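Side-chain contacts in histone-lysine N-methyltransferase, H3 lysine-9 specific SUVH4 (Arabidopsis thaliana, PDB 4QEO), which methylates histone H3 on the lysine of its K9 site, an epigenetic mark of transcriptional silencing, and binds methylated DNA: residues 453-456 and 457-461; 61-64 and 65-69; 133-136 and 137-141; 277-280 and 281-285. One frame throughout, in Å; residues are numbered along the deposited sequence.

Interaction 1: residues 453-456 and 457-461; sequences GNFA and RFINH. With SAH (S-adenosyl-L-homocysteine), chain E.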
loop_
_atom_site.group_PDB
_atom_site.type_symbol
_atom_site.label_atom_id
_atom_site.label_comp_id
_atom_site.label_asym_id
_atom_site.label_seq_id
_atom_site.Cartn_x
_atom_site.Cartn_y
_atom_site.Cartn_z
ATOM N N GLY A 453 14.211 -20.322 10.288
ATOM C CA GLY A 453 14.073 -19.191 9.386
ATOM C C GLY A 453 13.668 -17.941 10.130
ATOM O O GLY A 453 13.574 -17.949 11.358
ATOM N N ASN A 454 13.445 -16.854 9.395
ATOM C CA ASN A 454 12.845 -15.660 9.980
ATOM C C ASN A 454 11.317 -15.698 9.788
ATOM O O ASN A 454 10.769 -16.745 9.436
ATOM C CB ASN A 454 13.462 -14.393 9.392
ATOM C CG ASN A 454 13.038 -14.141 7.959
ATOM O OD1 ASN A 454 12.513 -15.026 7.281
ATOM N ND2 ASN A 454 13.275 -12.925 7.485
ATOM N N PHE A 455 10.640 -14.569 9.991
ATOM C CA PHE A 455 9.169 -14.557 9.991
ATOM C C PHE A 455 8.522 -14.712 8.618
ATOM O O PHE A 455 7.318 -14.982 8.512
ATOM C CB PHE A 455 8.615 -13.306 10.694
ATOM C CG PHE A 455 8.714 -12.037 9.878
ATOM C CD1 PHE A 455 7.683 -11.659 9.028
ATOM C CD2 PHE A 455 9.822 -11.209 9.984
ATOM C CE1 PHE A 455 7.764 -10.499 8.286
ATOM C CE2 PHE A 455 9.906 -10.041 9.248
ATOM C CZ PHE A 455 8.871 -9.680 8.402
ATOM N N ALA A 456 9.324 -14.528 7.576
ATOM C CA ALA A 456 8.841 -14.572 6.200
ATOM C C ALA A 456 8.017 -15.813 5.898
ATOM O O ALA A 456 7.035 -15.742 5.157
ATOM C CB ALA A 456 10.016 -14.477 5.229
ATOM N N ARG A 457 8.415 -16.949 6.472
ATOM C CA ARG A 457 7.739 -18.221 6.209
ATOM C C ARG A 457 6.276 -18.269 6.678
ATOM O O ARG A 457 5.518 -19.154 6.270
ATOM C CB ARG A 457 8.535 -19.386 6.821
ATOM C CG ARG A 457 8.796 -19.238 8.312
ATOM C CD ARG A 457 7.876 -20.119 9.136
ATOM N NE ARG A 457 8.309 -21.512 9.104
ATOM C CZ ARG A 457 7.627 -22.525 9.632
ATOM N NH1 ARG A 457 8.109 -23.754 9.549
ATOM N NH2 ARG A 457 6.466 -22.311 10.235
ATOM N N PHE A 458 5.884 -17.331 7.537
ATOM C CA PHE A 458 4.523 -17.306 8.068
ATOM C C PHE A 458 3.560 -16.529 7.173
ATOM O O PHE A 458 2.352 -16.477 7.436
ATOM C CB PHE A 458 4.505 -16.708 9.480
ATOM C CG PHE A 458 5.155 -17.580 10.512
ATOM C CD1 PHE A 458 4.536 -18.743 10.937
ATOM C CD2 PHE A 458 6.389 -17.245 11.052
ATOM C CE1 PHE A 458 5.132 -19.560 11.882
ATOM C CE2 PHE A 458 6.990 -18.053 12.002
ATOM C CZ PHE A 458 6.356 -19.213 12.417
ATOM N N ILE A 459 4.095 -15.926 6.117
ATOM C CA ILE A 459 3.277 -15.107 5.228
ATOM C C ILE A 459 2.527 -15.940 4.193
ATOM O O ILE A 459 3.131 -16.700 3.443
ATOM C CB ILE A 459 4.116 -14.017 4.541
ATOM C CG1 ILE A 459 4.719 -13.086 5.602
ATOM C CG2 ILE A 459 3.262 -13.257 3.531
ATOM C CD1 ILE A 459 5.837 -12.130 5.090
ATOM N N ASN A 460 1.205 -15.789 4.151
ATOM C CA ASN A 460 0.373 -16.612 3.284
ATOM C C ASN A 460 0.323 -16.160 1.837
ATOM O O ASN A 460 0.727 -15.045 1.509
ATOM C CB ASN A 460 -1.052 -16.705 3.839
ATOM C CG ASN A 460 -1.107 -17.491 5.124
ATOM O OD1 ASN A 460 -0.454 -18.534 5.254
ATOM N ND2 ASN A 460 -1.860 -16.988 6.095
ATOM N N HIS A 461 -0.186 -17.051 0.988
ATOM C CA HIS A 461 -0.452 -16.765 -0.415
ATOM C C HIS A 461 -1.784 -16.036 -0.573
ATOM O O HIS A 461 -2.725 -16.265 0.188
ATOM C CB HIS A 461 -0.501 -18.073 -1.218
ATOM C CG HIS A 461 -1.204 -17.961 -2.542
ATOM N ND1 HIS A 461 -0.530 -17.768 -3.729
ATOM C CD2 HIS A 461 -2.520 -18.019 -2.863
ATOM C CE1 HIS A 461 -1.401 -17.702 -4.723
ATOM N NE2 HIS A 461 -2.616 -17.854 -4.225
HETATM N N SAH E . -0.182 -20.495 7.141
HETATM C CA SAH E . 1.117 -21.158 7.081
HETATM C CB SAH E . 2.198 -20.193 6.593
HETATM C CG SAH E . 2.387 -20.189 5.076
HETATM S SD SAH E . 3.322 -21.632 4.500
HETATM C C SAH E . 1.478 -21.795 8.420
HETATM O O SAH E . 2.652 -22.022 8.714
HETATM O OXT SAH E . 0.606 -22.102 9.238
HETATM C "C5'" SAH E . 2.124 -22.041 3.208
HETATM C "C4'" SAH E . 1.102 -23.050 3.709
HETATM O "O4'" SAH E . 0.044 -22.356 4.348
HETATM C "C3'" SAH E . 0.501 -23.870 2.579
HETATM O "O3'" SAH E . 1.041 -25.168 2.554
HETATM C "C2'" SAH E . -0.980 -23.922 2.885
HETATM O "O2'" SAH E . -1.306 -25.120 3.551
HETATM C "C1'" SAH E . -1.205 -22.750 3.819
HETATM N N9 SAH E . -1.754 -21.647 3.016
HETATM C C8 SAH E . -1.071 -20.552 2.550
HETATM N N7 SAH E . -1.923 -19.781 1.838
HETATM C C5 SAH E . -3.135 -20.379 1.833
HETATM C C6 SAH E . -4.347 -20.027 1.258
HETATM N N6 SAH E . -4.444 -18.899 0.559
HETATM N N1 SAH E . -5.442 -20.853 1.422
HETATM C C2 SAH E . -5.332 -22.021 2.153
HETATM N N3 SAH E . -4.122 -22.366 2.723
HETATM C C4 SAH E . -3.045 -21.556 2.569
HETATM O O HOH W 1 11.435 -17.659 6.946
HETATM O O HOH W 2 5.888 -17.298 2.995
#

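Interaction 2: residues 61-64 and 65-69; sequences PGID and VGHRF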
loop_
_atom_site.group_PDB
_atom_site.type_symbol
_atom_site.label_atom_id
_atom_site.label_comp_id
_atom_site.label_asym_id
_atom_site.label_seq_id
_atom_site.Cartn_x
_atom_site.Cartn_y
_atom_site.Cartn_z
ATOM N N PRO A 61 -16.703 1.931 -9.159
ATOM C CA PRO A 61 -16.401 0.495 -9.097
ATOM C C PRO A 61 -14.967 0.285 -8.638
ATOM O O PRO A 61 -14.033 0.936 -9.138
ATOM C CB PRO A 61 -16.596 0.033 -10.545
ATOM C CG PRO A 61 -17.640 1.003 -11.091
ATOM C CD PRO A 61 -17.277 2.329 -10.458
ATOM N N GLY A 62 -14.804 -0.589 -7.652
ATOM C CA GLY A 62 -13.482 -0.940 -7.166
ATOM C C GLY A 62 -13.018 -0.040 -6.037
ATOM O O GLY A 62 -11.967 -0.276 -5.456
ATOM N N ILE A 63 -13.791 0.996 -5.719
ATOM C CA ILE A 63 -13.494 1.823 -4.547
ATOM C C ILE A 63 -14.616 1.660 -3.541
ATOM O O ILE A 63 -15.684 2.286 -3.656
ATOM C CB ILE A 63 -13.307 3.310 -4.909
ATOM C CG1 ILE A 63 -12.164 3.441 -5.919
ATOM C CG2 ILE A 63 -13.034 4.147 -3.645
ATOM C CD1 ILE A 63 -11.895 4.850 -6.399
ATOM N N ASP A 64 -14.376 0.780 -2.575
ATOM C CA ASP A 64 -15.397 0.408 -1.612
ATOM C C ASP A 64 -15.452 1.446 -0.521
ATOM O O ASP A 64 -14.474 2.145 -0.250
ATOM C CB ASP A 64 -15.078 -0.938 -0.954
ATOM C CG ASP A 64 -14.975 -2.090 -1.952
ATOM O OD1 ASP A 64 -15.685 -2.091 -2.982
ATOM O OD2 ASP A 64 -14.182 -3.007 -1.670
ATOM N N VAL A 65 -16.606 1.543 0.113
ATOM C CA VAL A 65 -16.721 2.336 1.320
ATOM C C VAL A 65 -15.697 1.845 2.342
ATOM O O VAL A 65 -15.559 0.635 2.591
ATOM C CB VAL A 65 -18.157 2.272 1.894
ATOM C CG1 VAL A 65 -18.253 3.058 3.206
ATOM C CG2 VAL A 65 -19.145 2.811 0.878
ATOM N N GLY A 66 -14.965 2.787 2.916
ATOM C CA GLY A 66 -13.841 2.481 3.788
ATOM C C GLY A 66 -12.484 2.586 3.110
ATOM O O GLY A 66 -11.440 2.525 3.770
ATOM N N HIS A 67 -12.472 2.722 1.789
ATOM C CA HIS A 67 -11.190 2.803 1.080
ATOM C C HIS A 67 -10.256 3.870 1.656
ATOM O O HIS A 67 -10.663 5.010 1.840
ATOM C CB HIS A 67 -11.416 3.105 -0.396
ATOM C CG HIS A 67 -10.182 2.943 -1.218
ATOM N ND1 HIS A 67 -9.871 1.761 -1.855
ATOM C CD2 HIS A 67 -9.147 3.786 -1.457
ATOM C CE1 HIS A 67 -8.705 1.889 -2.468
ATOM N NE2 HIS A 67 -8.242 3.104 -2.241
ATOM N N ARG A 68 -9.012 3.500 1.955
ATOM C CA ARG A 68 -8.047 4.456 2.466
ATOM C C ARG A 68 -7.130 5.002 1.376
ATOM O O ARG A 68 -6.440 4.248 0.699
ATOM C CB ARG A 68 -7.184 3.823 3.547
ATOM C CG ARG A 68 -7.902 3.538 4.838
ATOM C CD ARG A 68 -6.901 3.542 5.969
ATOM N NE ARG A 68 -7.527 3.551 7.284
ATOM C CZ ARG A 68 -7.698 2.472 8.038
ATOM N NH1 ARG A 68 -7.298 1.289 7.600
ATOM N NH2 ARG A 68 -8.270 2.577 9.230
ATOM N N PHE A 69 -7.119 6.322 1.227
ATOM C CA PHE A 69 -6.215 6.994 0.309
ATOM C C PHE A 69 -5.085 7.586 1.132
ATOM O O PHE A 69 -5.311 8.031 2.254
ATOM C CB PHE A 69 -6.935 8.113 -0.455
ATOM C CG PHE A 69 -7.959 7.627 -1.443
ATOM C CD1 PHE A 69 -7.572 7.091 -2.667
ATOM C CD2 PHE A 69 -9.310 7.734 -1.161
ATOM C CE1 PHE A 69 -8.526 6.657 -3.584
ATOM C CE2 PHE A 69 -10.277 7.315 -2.067
ATOM C CZ PHE A 69 -9.894 6.778 -3.281
HETATM O O HOH W 3 -11.725 -0.156 -1.998
#

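Interaction 3: residues 133-136 and 137-141; sequences GHNL and TGNKR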
loop_
_atom_site.group_PDB
_atom_site.type_symbol
_atom_site.label_atom_id
_atom_site.label_comp_id
_atom_site.label_asym_id
_atom_site.label_seq_id
_atom_site.Cartn_x
_atom_site.Cartn_y
_atom_site.Cartn_z
ATOM N N GLY A 133 -13.835 32.339 0.647
ATOM C CA GLY A 133 -13.596 33.341 1.669
ATOM C C GLY A 133 -12.805 32.796 2.830
ATOM O O GLY A 133 -12.891 33.283 3.962
ATOM N N HIS A 134 -12.045 31.757 2.534
ATOM C CA HIS A 134 -11.308 30.995 3.533
ATOM C C HIS A 134 -9.806 31.228 3.374
ATOM O O HIS A 134 -9.268 31.141 2.280
ATOM C CB HIS A 134 -11.598 29.505 3.342
ATOM C CG HIS A 134 -10.786 28.602 4.219
ATOM N ND1 HIS A 134 -9.676 27.917 3.764
ATOM C CD2 HIS A 134 -10.930 28.258 5.521
ATOM C CE1 HIS A 134 -9.179 27.181 4.745
ATOM N NE2 HIS A 134 -9.920 27.378 5.826
ATOM N N ASN A 135 -9.125 31.512 4.473
ATOM C CA ASN A 135 -7.684 31.671 4.418
ATOM C C ASN A 135 -7.040 30.292 4.309
ATOM O O ASN A 135 -7.251 29.444 5.165
ATOM C CB ASN A 135 -7.202 32.411 5.660
ATOM C CG ASN A 135 -5.911 33.166 5.421
ATOM O OD1 ASN A 135 -5.139 32.834 4.521
ATOM N ND2 ASN A 135 -5.667 34.177 6.234
ATOM N N LEU A 136 -6.312 30.048 3.226
ATOM C CA LEU A 136 -5.665 28.752 3.001
ATOM C C LEU A 136 -4.569 28.525 4.022
ATOM O O LEU A 136 -4.329 27.399 4.461
ATOM C CB LEU A 136 -5.041 28.698 1.606
ATOM C CG LEU A 136 -5.651 27.735 0.596
ATOM C CD1 LEU A 136 -4.718 27.589 -0.602
ATOM C CD2 LEU A 136 -5.946 26.385 1.240
ATOM N N THR A 137 -3.904 29.614 4.385
ATOM C CA THR A 137 -2.798 29.587 5.329
ATOM C C THR A 137 -3.115 30.423 6.567
ATOM O O THR A 137 -4.282 30.705 6.860
ATOM C CB THR A 137 -1.534 30.187 4.692
ATOM O OG1 THR A 137 -1.721 31.596 4.516
ATOM C CG2 THR A 137 -1.270 29.548 3.339
ATOM N N GLY A 138 -2.063 30.838 7.273
ATOM C CA GLY A 138 -2.205 31.617 8.490
ATOM C C GLY A 138 -3.174 30.999 9.481
ATOM O O GLY A 138 -3.099 29.805 9.776
ATOM N N ASN A 139 -4.097 31.813 9.986
ATOM C CA ASN A 139 -5.074 31.335 10.963
ATOM C C ASN A 139 -6.081 30.346 10.380
ATOM O O ASN A 139 -6.753 29.633 11.124
ATOM C CB ASN A 139 -5.791 32.503 11.667
ATOM C CG ASN A 139 -6.398 33.521 10.692
ATOM O OD1 ASN A 139 -6.929 33.171 9.630
ATOM N ND2 ASN A 139 -6.326 34.796 11.068
ATOM N N LYS A 140 -6.161 30.316 9.047
ATOM C CA LYS A 140 -7.105 29.475 8.311
ATOM C C LYS A 140 -8.561 29.774 8.634
ATOM O O LYS A 140 -9.404 28.882 8.611
ATOM C CB LYS A 140 -6.815 27.988 8.525
ATOM C CG LYS A 140 -5.483 27.526 7.943
ATOM C CD LYS A 140 -5.332 26.031 8.140
ATOM C CE LYS A 140 -3.980 25.514 7.675
ATOM N NZ LYS A 140 -3.907 24.033 7.879
ATOM N N ARG A 141 -8.859 31.036 8.909
ATOM C CA ARG A 141 -10.234 31.438 9.215
ATOM C C ARG A 141 -10.922 32.063 8.017
ATOM O O ARG A 141 -10.283 32.349 6.997
ATOM C CB ARG A 141 -10.221 32.431 10.364
ATOM C CG ARG A 141 -9.458 31.904 11.534
ATOM C CD ARG A 141 -9.756 32.712 12.750
ATOM N NE ARG A 141 -9.345 32.012 13.956
ATOM C CZ ARG A 141 -9.637 32.427 15.181
ATOM N NH1 ARG A 141 -9.222 31.734 16.234
ATOM N NH2 ARG A 141 -10.349 33.536 15.348
#

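Interaction 4: residues 277-280 and 281-285; sequences LIIE and PNVII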
loop_
_atom_site.group_PDB
_atom_site.type_symbol
_atom_site.label_atom_id
_atom_site.label_comp_id
_atom_site.label_asym_id
_atom_site.label_seq_id
_atom_site.Cartn_x
_atom_site.Cartn_y
_atom_site.Cartn_z
ATOM N N LEU A 277 20.717 -16.328 6.655
ATOM C CA LEU A 277 20.741 -17.568 5.895
ATOM C C LEU A 277 21.747 -18.565 6.462
ATOM O O LEU A 277 22.829 -18.184 6.919
ATOM C CB LEU A 277 21.111 -17.277 4.442
ATOM C CG LEU A 277 20.136 -16.417 3.641
ATOM C CD1 LEU A 277 20.753 -16.082 2.296
ATOM C CD2 LEU A 277 18.813 -17.153 3.460
ATOM N N ILE A 278 21.381 -19.844 6.440
ATOM C CA ILE A 278 22.327 -20.917 6.715
ATOM C C ILE A 278 22.566 -21.648 5.397
ATOM O O ILE A 278 21.623 -21.984 4.693
ATOM C CB ILE A 278 21.783 -21.915 7.748
ATOM C CG1 ILE A 278 21.582 -21.230 9.103
ATOM C CG2 ILE A 278 22.724 -23.109 7.874
ATOM C CD1 ILE A 278 20.884 -22.117 10.122
ATOM N N ILE A 279 23.821 -21.875 5.043
ATOM C CA ILE A 279 24.095 -22.518 3.765
ATOM C C ILE A 279 24.560 -23.962 3.948
ATOM O O ILE A 279 25.543 -24.213 4.637
ATOM C CB ILE A 279 25.106 -21.697 2.950
ATOM C CG1 ILE A 279 24.502 -20.320 2.641
ATOM C CG2 ILE A 279 25.486 -22.428 1.679
ATOM C CD1 ILE A 279 25.333 -19.480 1.723
ATOM N N GLU A 280 23.838 -24.905 3.343
ATOM C CA GLU A 280 24.180 -26.320 3.473
ATOM C C GLU A 280 25.532 -26.645 2.852
ATOM O O GLU A 280 25.966 -25.957 1.929
ATOM C CB GLU A 280 23.084 -27.212 2.861
ATOM C CG GLU A 280 21.922 -27.463 3.792
ATOM C CD GLU A 280 22.362 -27.965 5.162
ATOM O OE1 GLU A 280 22.822 -29.123 5.252
ATOM O OE2 GLU A 280 22.248 -27.200 6.147
ATOM N N PRO A 281 26.209 -27.683 3.381
ATOM C CA PRO A 281 27.511 -28.179 2.914
ATOM C C PRO A 281 27.633 -28.339 1.393
ATOM O O PRO A 281 28.654 -27.962 0.826
ATOM C CB PRO A 281 27.612 -29.557 3.579
ATOM C CG PRO A 281 26.697 -29.501 4.780
ATOM C CD PRO A 281 25.856 -28.258 4.693
ATOM N N ASN A 282 26.609 -28.891 0.756
ATOM C CA ASN A 282 26.671 -29.229 -0.664
ATOM C C ASN A 282 26.250 -28.070 -1.560
ATOM O O ASN A 282 26.273 -28.170 -2.787
ATOM C CB ASN A 282 25.816 -30.470 -0.947
ATOM C CG ASN A 282 24.569 -30.527 -0.083
ATOM O OD1 ASN A 282 24.304 -29.616 0.707
ATOM N ND2 ASN A 282 23.795 -31.597 -0.229
ATOM N N VAL A 283 25.840 -26.975 -0.937
ATOM C CA VAL A 283 25.565 -25.755 -1.672
ATOM C C VAL A 283 26.851 -24.950 -1.762
ATOM O O VAL A 283 27.578 -24.814 -0.782
ATOM C CB VAL A 283 24.439 -24.934 -1.014
ATOM C CG1 VAL A 283 24.326 -23.570 -1.665
ATOM C CG2 VAL A 283 23.127 -25.690 -1.128
ATOM N N ILE A 284 27.140 -24.444 -2.953
ATOM C CA ILE A 284 28.383 -23.727 -3.206
ATOM C C ILE A 284 28.230 -22.246 -2.929
ATOM O O ILE A 284 27.203 -21.648 -3.248
ATOM C CB ILE A 284 28.846 -23.939 -4.668
ATOM C CG1 ILE A 284 29.151 -25.419 -4.918
ATOM C CG2 ILE A 284 30.063 -23.085 -4.993
ATOM C CD1 ILE A 284 30.189 -25.996 -3.971
ATOM N N ILE A 285 29.242 -21.652 -2.309
ATOM C CA ILE A 285 29.218 -20.213 -2.067
ATOM C C ILE A 285 29.966 -19.494 -3.181
ATOM O O ILE A 285 31.170 -19.662 -3.329
ATOM C CB ILE A 285 29.818 -19.857 -0.697
ATOM C CG1 ILE A 285 29.191 -20.738 0.386
ATOM C CG2 ILE A 285 29.585 -18.388 -0.383
ATOM C CD1 ILE A 285 29.764 -20.513 1.763
#

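Interaction 1: residues 453-456 and 457-461
Asn454 meets Arg457 through its carbonyl: O lies 3.4 Å from Arg457 CG, and a water links that O to Arg457 N, the latter bond weak. The amide of Asn454 serves other partners, ND2 binding Glu383 O and OD1 the backbone N of Ile385. Next, Phe455 O accepts from Phe458 N at 2.9 Å, while ring atom CE1 packs 4.1 Å from Ile459 CD1. Ala456 repeats the pattern one residue on: its O takes Ile459 N at 3.1 Å, and a second water joins it to Ile459 O. Two successive i to i+3 bonds are the evidence for a 3-10 turn here. Arg457, with CG wedged between backbone N and carbonyl carbon (chi1 56°) and its chain bent twice more, lays CD 3.5 Å above the centre of the Phe458 ring; its NE binds Ala449 O. Beyond the turn, Asn460 OD1 receives SAH N at 2.7 Å, its ND2 being held by Glu497 and Trp367 O. A leucine at Asn460 would probably leave the SAH amino group without this acceptor and Glu497 without its amide donor. His461 grips adenine by backbone: His461 O accepts from SAH N6 at 3.2 Å, and His461 N donates weakly to SAH N7. This is the cofactor site of a SET domain, built on its Asn-His-Ser-Cys motif.

Interaction 2: residues 61-64 and 65-69
Ile63 and His67 meet aliphatic branch to ring base: Ile63 CG2 lies 3.8 Å from His67 CB, and CG of the imidazole is almost as near. The torsions account for this. Ile63 carries CG2 opposite its backbone N (chi1 -59°, measured to CG1), which sends this methyl at His67 and also within 4.1 Å of Phe69 CZ; the side chains of Ile63 and Phe69 cross at about a right angle. In His67, CG is likewise turned away from the backbone N (chi1 -169°), and the imidazole extends over Phe69, whose ring centre has His67 CD2 3.5 Å above it. The backbone closes the turn: His67 N donates to Asp64 O at 2.9 Å, with an angle of 149° at the hydrogen, across a type II beta turn whose third position is Gly66, at positive phi. A water in the plane of the imidazole, at its edge, lies 2.7 Å from His67 ND1; it also accepts from Asp64 N at 2.9 Å. Ile63 also touches Val14 of helix 10-30 and Val78 of helix 72-78. Asp64 OD2 is 6.4 Å from His67 ND1, and Asp64 OD1 shares a weak hydrogen bond with His11 NE2. The chemistry thus implies a turn closed internally by one backbone bond, a shared water and hydrocarbon contact, and tied to strand 180-197 through Tyr184, without a direct Asp64-His67 charge pair.

Interaction 3: residues 133-136 and 137-141
The imidazole of His134 is approached obliquely by Lys140 O, which lies 3.2 Å from NE2; Tyr116 stacks on this ring, and NE2 is hydrogen-bonded to Gln115 O. The second pair of flat groups is formed by the amides of Asn135 and Asn139, their planes 86° apart, with ND2 of Asn135 3.8 Å from OD1 of Asn139. Asn139 OD1 accepts from Arg141 N at 3.0 Å, an Asx turn. With CG opposite its backbone N (chi1 -153°), Asn135 carries OD1 to Thr137 N, a weak bond at 3.5 Å. An alanine at Asn135 is likely to leave Thr137 N without that acceptor and the Asn139 amide without its crossing neighbour. The backbone closes the loop: Asn135 N reaches Arg141 O at 2.9 Å, Lys140 CA makes a CH...O contact to Asn135 O at 3.1 Å, and Thr137 to Lys140 form a type II' turn with Gly138 second. By sequence, Asn139-Lys140-Arg141 matches the NKR finger of UHRF1-type SRA domains. Leu136 packs on a guanine and Thr137 on an adenine of the bound DNA, in a loop between strand 125-129 and helix 151-161.

Interaction 4: residues 277-280 and 281-285
Ile279 and Val283 supply the closest apolar contact, methyl to methyl, with Ile279 CG2 3.7 Å from Val283 CG1. Both branches stand opposite their own backbone N, Ile279 with chi1 -62° to CG1 and Val283 with chi1 171°, and the two side chains cross at about a right angle. The other branch of Ile279 runs on to Ile285, where its CD1 comes 4.3 Å from Ile285 CG1, a looser touch. One isoleucine therefore bridges two residues, four and six positions further along the chain.

The second kind of contact is polar and entirely of backbone. Val283 N donates to Glu280 O at 3.0 Å and closes a type I beta turn with Pro281 and Asn282 at its two central positions. The proline ring limits phi at the first of them, which suits this turn.

A third group sets polar side chains against hydrocarbon. Glu280 bends at chi2 (-51°) and lies alongside Pro281, pointing the same way, with OE1 3.2 Å from Pro281 CD. Asn282 reaches back across the turn until its OD1 is 3.5 Å from Glu280 CB. Beyond the turn, Glu280 OE1 makes a long, weak ion pair with Arg389.

Within the fold, the turn leads out of strand 278-279, an outermost strand of a four-stranded mixed sheet. That strand runs parallel to strand 387-390, where Val388 bonds to the backbone of Ile278 and Glu280 and packs against Val283.

Interactions 2 and 3 both belong to the SRA region, their centres about 30 Å apart; their nearest atoms lie about 8 and 4 Å from the bound DNA. Interaction 1 belongs to the SET domain and interaction 4 to the Pre-SET region; they come within about 7 Å of each other at their nearest atoms. They are tied through the fold: strand 445-448, shortly before interaction 1, shares a sheet with strand 278-279 of interaction 4. Interaction 1 supplies five of the fifteen residues of the SAH pocket, about 25 Å from the DNA at nearest atoms. Its centre is about 49 Å from that of interaction 3, so DNA reading and the cofactor site are well separated.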